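PDB 2Z61: (5-formylfuran-3-yl)methyl phosphate transaminase from Methanococcus jannaschii, which transfers an amino group from alanine to a furancarboxaldehyde phosphate, using pyridoxal 5'-phosphate, to make the precursor of the furan moiety of methanofuran. Local coordinates for residues Lys45-Glu50 against Thr227-Gly232; Gly96-Gly101 against Asp189-Gly194. All coordinates share one frame; numbering follows the deposited sequence.

Interaction 1 of 2, residues Lys45-Glu50 against Thr227-Gly232; sequences KPIVDE and TGWRIG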
loop_
_atom_site.group_PDB
_atom_site.type_symbol
_atom_site.label_atom_id
_atom_site.label_comp_id
_atom_site.label_asym_id
_atom_site.label_seq_id
_atom_site.Cartn_x
_atom_site.Cartn_y
_atom_site.Cartn_z
ATOM N N LYS A 45 0.216 -5.445 24.435
ATOM C CA LYS A 45 -0.895 -4.725 25.050
ATOM C C LYS A 45 -0.854 -3.204 24.999
ATOM O O LYS A 45 -1.837 -2.573 24.620
ATOM C CB LYS A 45 -1.068 -5.171 26.507
ATOM C CG LYS A 45 -2.388 -4.736 27.126
ATOM C CD LYS A 45 -2.459 -5.097 28.603
ATOM C CE LYS A 45 -3.810 -4.728 29.203
ATOM N NZ LYS A 45 -4.893 -5.608 28.702
ATOM N N PRO A 46 0.265 -2.586 25.407
ATOM C CA PRO A 46 0.281 -1.124 25.345
ATOM C C PRO A 46 0.031 -0.568 23.945
ATOM O O PRO A 46 -0.491 0.540 23.803
ATOM C CB PRO A 46 1.656 -0.756 25.913
ATOM C CG PRO A 46 2.440 -2.029 25.849
ATOM C CD PRO A 46 1.447 -3.097 26.113
ATOM N N ILE A 47 0.392 -1.336 22.918
ATOM C CA ILE A 47 0.177 -0.907 21.537
ATOM C C ILE A 47 -1.306 -1.049 21.202
ATOM O O ILE A 47 -1.910 -0.140 20.630
ATOM C CB ILE A 47 1.019 -1.741 20.529
ATOM C CG1 ILE A 47 2.514 -1.468 20.747
ATOM C CG2 ILE A 47 0.625 -1.375 19.097
ATOM C CD1 ILE A 47 3.442 -2.347 19.930
ATOM N N VAL A 48 -1.891 -2.184 21.572
ATOM C CA VAL A 48 -3.312 -2.423 21.323
ATOM C C VAL A 48 -4.173 -1.340 21.985
ATOM O O VAL A 48 -5.075 -0.777 21.346
ATOM C CB VAL A 48 -3.753 -3.816 21.862
ATOM C CG1 VAL A 48 -5.287 -3.914 21.907
ATOM C CG2 VAL A 48 -3.188 -4.921 20.978
ATOM N N ASP A 49 -3.893 -1.035 23.254
ATOM C CA ASP A 49 -4.673 -0.019 23.976
ATOM C C ASP A 49 -4.567 1.367 23.341
ATOM O O ASP A 49 -5.542 2.109 23.287
ATOM C CB ASP A 49 -4.255 0.050 25.455
ATOM C CG ASP A 49 -4.501 -1.264 26.200
ATOM O OD1 ASP A 49 -5.340 -2.062 25.745
ATOM O OD2 ASP A 49 -3.871 -1.500 27.248
ATOM N N GLU A 50 -3.382 1.714 22.852
ATOM C CA GLU A 50 -3.182 3.008 22.219
ATOM C C GLU A 50 -4.000 3.075 20.924
ATOM O O GLU A 50 -4.475 4.142 20.526
ATOM C CB GLU A 50 -1.693 3.210 21.926
ATOM C CG GLU A 50 -1.300 4.634 21.607
ATOM C CD GLU A 50 -1.866 5.620 22.615
ATOM O OE1 GLU A 50 -1.946 5.259 23.811
ATOM O OE2 GLU A 50 -2.218 6.752 22.214
ATOM N N THR A 227 1.945 -7.370 12.012
ATOM C CA THR A 227 1.787 -7.701 10.597
ATOM C C THR A 227 0.545 -7.096 9.946
ATOM O O THR A 227 0.634 -6.435 8.912
ATOM C CB THR A 227 1.756 -9.229 10.366
ATOM O OG1 THR A 227 0.672 -9.806 11.105
ATOM C CG2 THR A 227 3.070 -9.868 10.816
ATOM N N GLY A 228 -0.615 -7.309 10.555
ATOM C CA GLY A 228 -1.850 -6.780 9.992
ATOM C C GLY A 228 -2.045 -5.274 10.082
ATOM O O GLY A 228 -2.853 -4.725 9.344
ATOM N N TRP A 229 -1.322 -4.602 10.979
ATOM C CA TRP A 229 -1.442 -3.155 11.123
ATOM C C TRP A 229 -0.838 -2.396 9.936
ATOM O O TRP A 229 -1.028 -1.181 9.800
ATOM C CB TRP A 229 -0.774 -2.686 12.424
ATOM C CG TRP A 229 -1.357 -3.270 13.696
ATOM C CD1 TRP A 229 -1.354 -4.586 14.072
ATOM C CD2 TRP A 229 -1.916 -2.541 14.804
ATOM N NE1 TRP A 229 -1.852 -4.719 15.348
ATOM C CE2 TRP A 229 -2.205 -3.483 15.821
ATOM C CE3 TRP A 229 -2.195 -1.183 15.037
ATOM C CZ2 TRP A 229 -2.759 -3.112 17.061
ATOM C CZ3 TRP A 229 -2.747 -0.811 16.272
ATOM C CH2 TRP A 229 -3.021 -1.777 17.268
ATOM N N ARG A 230 -0.100 -3.116 9.089
ATOM C CA ARG A 230 0.515 -2.546 7.885
ATOM C C ARG A 230 1.248 -1.230 8.117
ATOM O O ARG A 230 0.772 -0.154 7.736
ATOM C CB ARG A 230 -0.546 -2.328 6.793
ATOM C CG ARG A 230 -1.469 -3.509 6.523
ATOM C CD ARG A 230 -0.777 -4.554 5.691
ATOM N NE ARG A 230 0.240 -5.202 6.483
ATOM C CZ ARG A 230 1.446 -5.521 6.047
ATOM N NH1 ARG A 230 1.809 -5.261 4.796
ATOM N NH2 ARG A 230 2.290 -6.071 6.894
ATOM N N ILE A 231 2.425 -1.312 8.715
ATOM C CA ILE A 231 3.202 -0.114 8.961
ATOM C C ILE A 231 4.693 -0.413 9.105
ATOM O O ILE A 231 5.112 -1.195 9.955
ATOM C CB ILE A 231 2.664 0.637 10.208
ATOM C CG1 ILE A 231 3.633 1.763 10.587
ATOM C CG2 ILE A 231 2.422 -0.347 11.373
ATOM C CD1 ILE A 231 3.106 2.669 11.695
ATOM N N GLY A 232 5.477 0.195 8.219
ATOM C CA GLY A 232 6.922 0.032 8.230
ATOM C C GLY A 232 7.537 1.401 7.981
ATOM O O GLY A 232 6.843 2.414 8.076
#
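Trp-229 reaches helix 45-56 with the far corner of its benzo ring. Above one face, offset toward the rim, sits CG2 of Ile-47, 4.1 Å from CH2 of Trp-229; the edge of the same ring meets the helix backbone, with CA of Val-48 also 4.1 Å from CH2. The carbonyl O of Ile-47 lies 3.9 Å from that carbon, and CG2 of Val-48 comes to 4.3 Å of Trp-229 CZ2. With CG1 of Ile-47 beside the backbone N (chi1 -66°), CG2 is left anti to that nitrogen, where it faces the indole. Ala-262 of helix 257-263 packs against both Ile-47 and the indole, whose NE1 makes a weak hydrogen bond to Thr-43 OG1.

In this class I aminotransferase, of PLP fold type I, the loop of Trp-229 follows the cofactor-bearing Lys-222 and leads into strand 232-235. Its next residue, Arg-230, grips Thr-227 O side-on: NE donates at 2.8 Å and NH2 at 2.6 Å. The oxygen lies nearly in the guanidinium plane; NE comes almost in line with the C=O bond, while NH2 lies in the carbonyl plane, on a lone pair of that oxygen. NH2 also binds phosphate oxygen OP2 of the modified lysine, so the guanidinium is held between the loop's own backbone and the cofactor. Farther out, the second subunit packs its Thr-60 on Trp-229 and its Leu-55 on Val-48.

Interaction 2 of 2, residues Gly96-Gly101 against Asp189-Gly194; sequences GGSSLG and DEIYNG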
loop_
_atom_site.group_PDB
_atom_site.type_symbol
_atom_site.label_atom_id
_atom_site.label_comp_id
_atom_site.label_asym_id
_atom_site.label_seq_id
_atom_site.Cartn_x
_atom_site.Cartn_y
_atom_site.Cartn_z
ATOM N N GLY A 96 3.152 1.924 4.301
ATOM C CA GLY A 96 2.096 0.979 4.625
ATOM C C GLY A 96 2.676 -0.417 4.606
ATOM O O GLY A 96 2.326 -1.234 3.759
ATOM N N GLY A 97 3.573 -0.688 5.548
ATOM C CA GLY A 97 4.225 -1.982 5.604
ATOM C C GLY A 97 5.620 -1.912 5.003
ATOM O O GLY A 97 5.970 -0.945 4.323
ATOM N N SER A 98 6.403 -2.960 5.247
ATOM C CA SER A 98 7.782 -3.099 4.769
ATOM C C SER A 98 7.855 -3.437 3.273
ATOM O O SER A 98 8.798 -3.047 2.582
ATOM C CB SER A 98 8.479 -4.185 5.602
ATOM O OG SER A 98 9.807 -4.406 5.180
ATOM N N SER A 99 6.857 -4.162 2.779
ATOM C CA SER A 99 6.807 -4.541 1.370
ATOM C C SER A 99 6.703 -3.320 0.456
ATOM O O SER A 99 7.425 -3.227 -0.535
ATOM C CB SER A 99 5.625 -5.480 1.117
ATOM O OG SER A 99 5.838 -6.719 1.771
ATOM N N LEU A 100 5.804 -2.390 0.781
ATOM C CA LEU A 100 5.673 -1.188 -0.031
ATOM C C LEU A 100 6.945 -0.362 0.065
ATOM O O LEU A 100 7.384 0.213 -0.920
ATOM C CB LEU A 100 4.485 -0.324 0.417
ATOM C CG LEU A 100 3.222 -0.393 -0.445
ATOM C CD1 LEU A 100 2.281 0.748 -0.057
ATOM C CD2 LEU A 100 3.601 -0.287 -1.923
ATOM N N GLY A 101 7.524 -0.301 1.261
ATOM C CA GLY A 101 8.747 0.462 1.444
ATOM C C GLY A 101 9.824 -0.007 0.481
ATOM O O GLY A 101 10.418 0.792 -0.246
ATOM N N ASP A 189 17.528 -4.723 4.056
ATOM C CA ASP A 189 16.227 -5.151 4.550
ATOM C C ASP A 189 16.455 -5.689 5.958
ATOM O O ASP A 189 16.950 -6.797 6.133
ATOM C CB ASP A 189 15.661 -6.237 3.629
ATOM C CG ASP A 189 14.234 -6.606 3.974
ATOM O OD1 ASP A 189 13.611 -7.373 3.211
ATOM O OD2 ASP A 189 13.736 -6.127 5.013
ATOM N N GLU A 190 16.090 -4.896 6.958
ATOM C CA GLU A 190 16.309 -5.266 8.350
ATOM C C GLU A 190 15.040 -5.572 9.153
ATOM O O GLU A 190 15.035 -5.511 10.388
ATOM C CB GLU A 190 17.133 -4.148 9.012
ATOM C CG GLU A 190 18.470 -3.910 8.275
ATOM C CD GLU A 190 19.260 -2.704 8.768
ATOM O OE1 GLU A 190 18.838 -2.047 9.738
ATOM O OE2 GLU A 190 20.330 -2.422 8.184
ATOM N N ILE A 191 13.976 -5.949 8.448
ATOM C CA ILE A 191 12.691 -6.239 9.073
ATOM C C ILE A 191 12.722 -7.254 10.229
ATOM O O ILE A 191 11.860 -7.220 11.105
ATOM C CB ILE A 191 11.637 -6.678 7.996
ATOM C CG1 ILE A 191 10.224 -6.456 8.537
ATOM C CG2 ILE A 191 11.845 -8.145 7.590
ATOM C CD1 ILE A 191 9.964 -5.036 9.003
ATOM N N TYR A 192 13.709 -8.141 10.243
ATOM C CA TYR A 192 13.832 -9.134 11.316
ATOM C C TYR A 192 14.873 -8.745 12.367
ATOM O O TYR A 192 15.149 -9.507 13.298
ATOM C CB TYR A 192 14.201 -10.511 10.756
ATOM C CG TYR A 192 13.135 -11.112 9.877
ATOM C CD1 TYR A 192 13.252 -11.094 8.488
ATOM C CD2 TYR A 192 11.995 -11.689 10.437
ATOM C CE1 TYR A 192 12.253 -11.641 7.669
ATOM C CE2 TYR A 192 10.992 -12.234 9.634
ATOM C CZ TYR A 192 11.126 -12.203 8.252
ATOM O OH TYR A 192 10.122 -12.714 7.470
ATOM N N ASN A 193 15.464 -7.570 12.209
ATOM C CA ASN A 193 16.472 -7.105 13.148
ATOM C C ASN A 193 15.814 -7.063 14.525
ATOM O O ASN A 193 14.644 -6.706 14.651
ATOM C CB ASN A 193 16.955 -5.716 12.732
ATOM C CG ASN A 193 18.404 -5.483 13.059
ATOM O OD1 ASN A 193 18.852 -4.342 13.176
ATOM N ND2 ASN A 193 19.151 -6.567 13.224
ATOM N N GLY A 194 16.559 -7.431 15.560
ATOM C CA GLY A 194 15.984 -7.449 16.894
ATOM C C GLY A 194 15.696 -8.897 17.248
ATOM O O GLY A 194 15.749 -9.295 18.410
#
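The carboxylate of Asp-189 is the flat group that approaches Ser-98, with OD2 4.3 Å from OG of Ser-98, too far for a hydrogen bond. At one end of the carboxylate OD2 accepts a weak but straight bond from Ile-191 N (3.4 Å, 167°); at the other, OD1 is bonded to Tyr-126 OH. Here is the active-site end of the mixed seven-stranded sheet of fold type I PLP enzymes, where strand 185-189 ends in a type I turn from Glu-190 to Asn-193 and helix 98-109 begins. The helix N-terminus serves the phosphate, N of Ser-98 and N of Ser-99 donating to OP1 and OP3 of the modified lysine, while from the turn Tyr-192 OH binds O3 of the cofactor.

The contact itself is van der Waals packing of Ile-191 on both CB and OG of the serine. Ile-191 directs its longer branch at Ser-98, CD1 coming within 3.8 Å of Ser-98 CB. That branch lies anti to the backbone N (chi1 -158°), which leaves CG2 wedged between N and the carbonyl carbon. The serine hydroxyl is buried without a polar partner in the model, its OG resting 4.0 Å from Ile-191 CG1.

Both contacts are buried and both touch the second subunit, but they sit at different depths: the centre of interaction 2 lies about 6 Å from the centre of the chain, that of interaction 1 about 17 Å. Along the chain the second is nested inside the loop that the first closes. Interaction 1 joins a peripheral helix to the loop after the cofactor lysine through an indole and aliphatic groups; interaction 2 joins a helix start to the turn that follows strand 185-189 through a serine and an isoleucine. Segments 227-232 and 96-101 both reach the cofactor phosphate, one with a charged side chain, the other with backbone N-H groups. They also touch each other, Arg-230 NH1 packing 4.2 Å from Gly-97 CA.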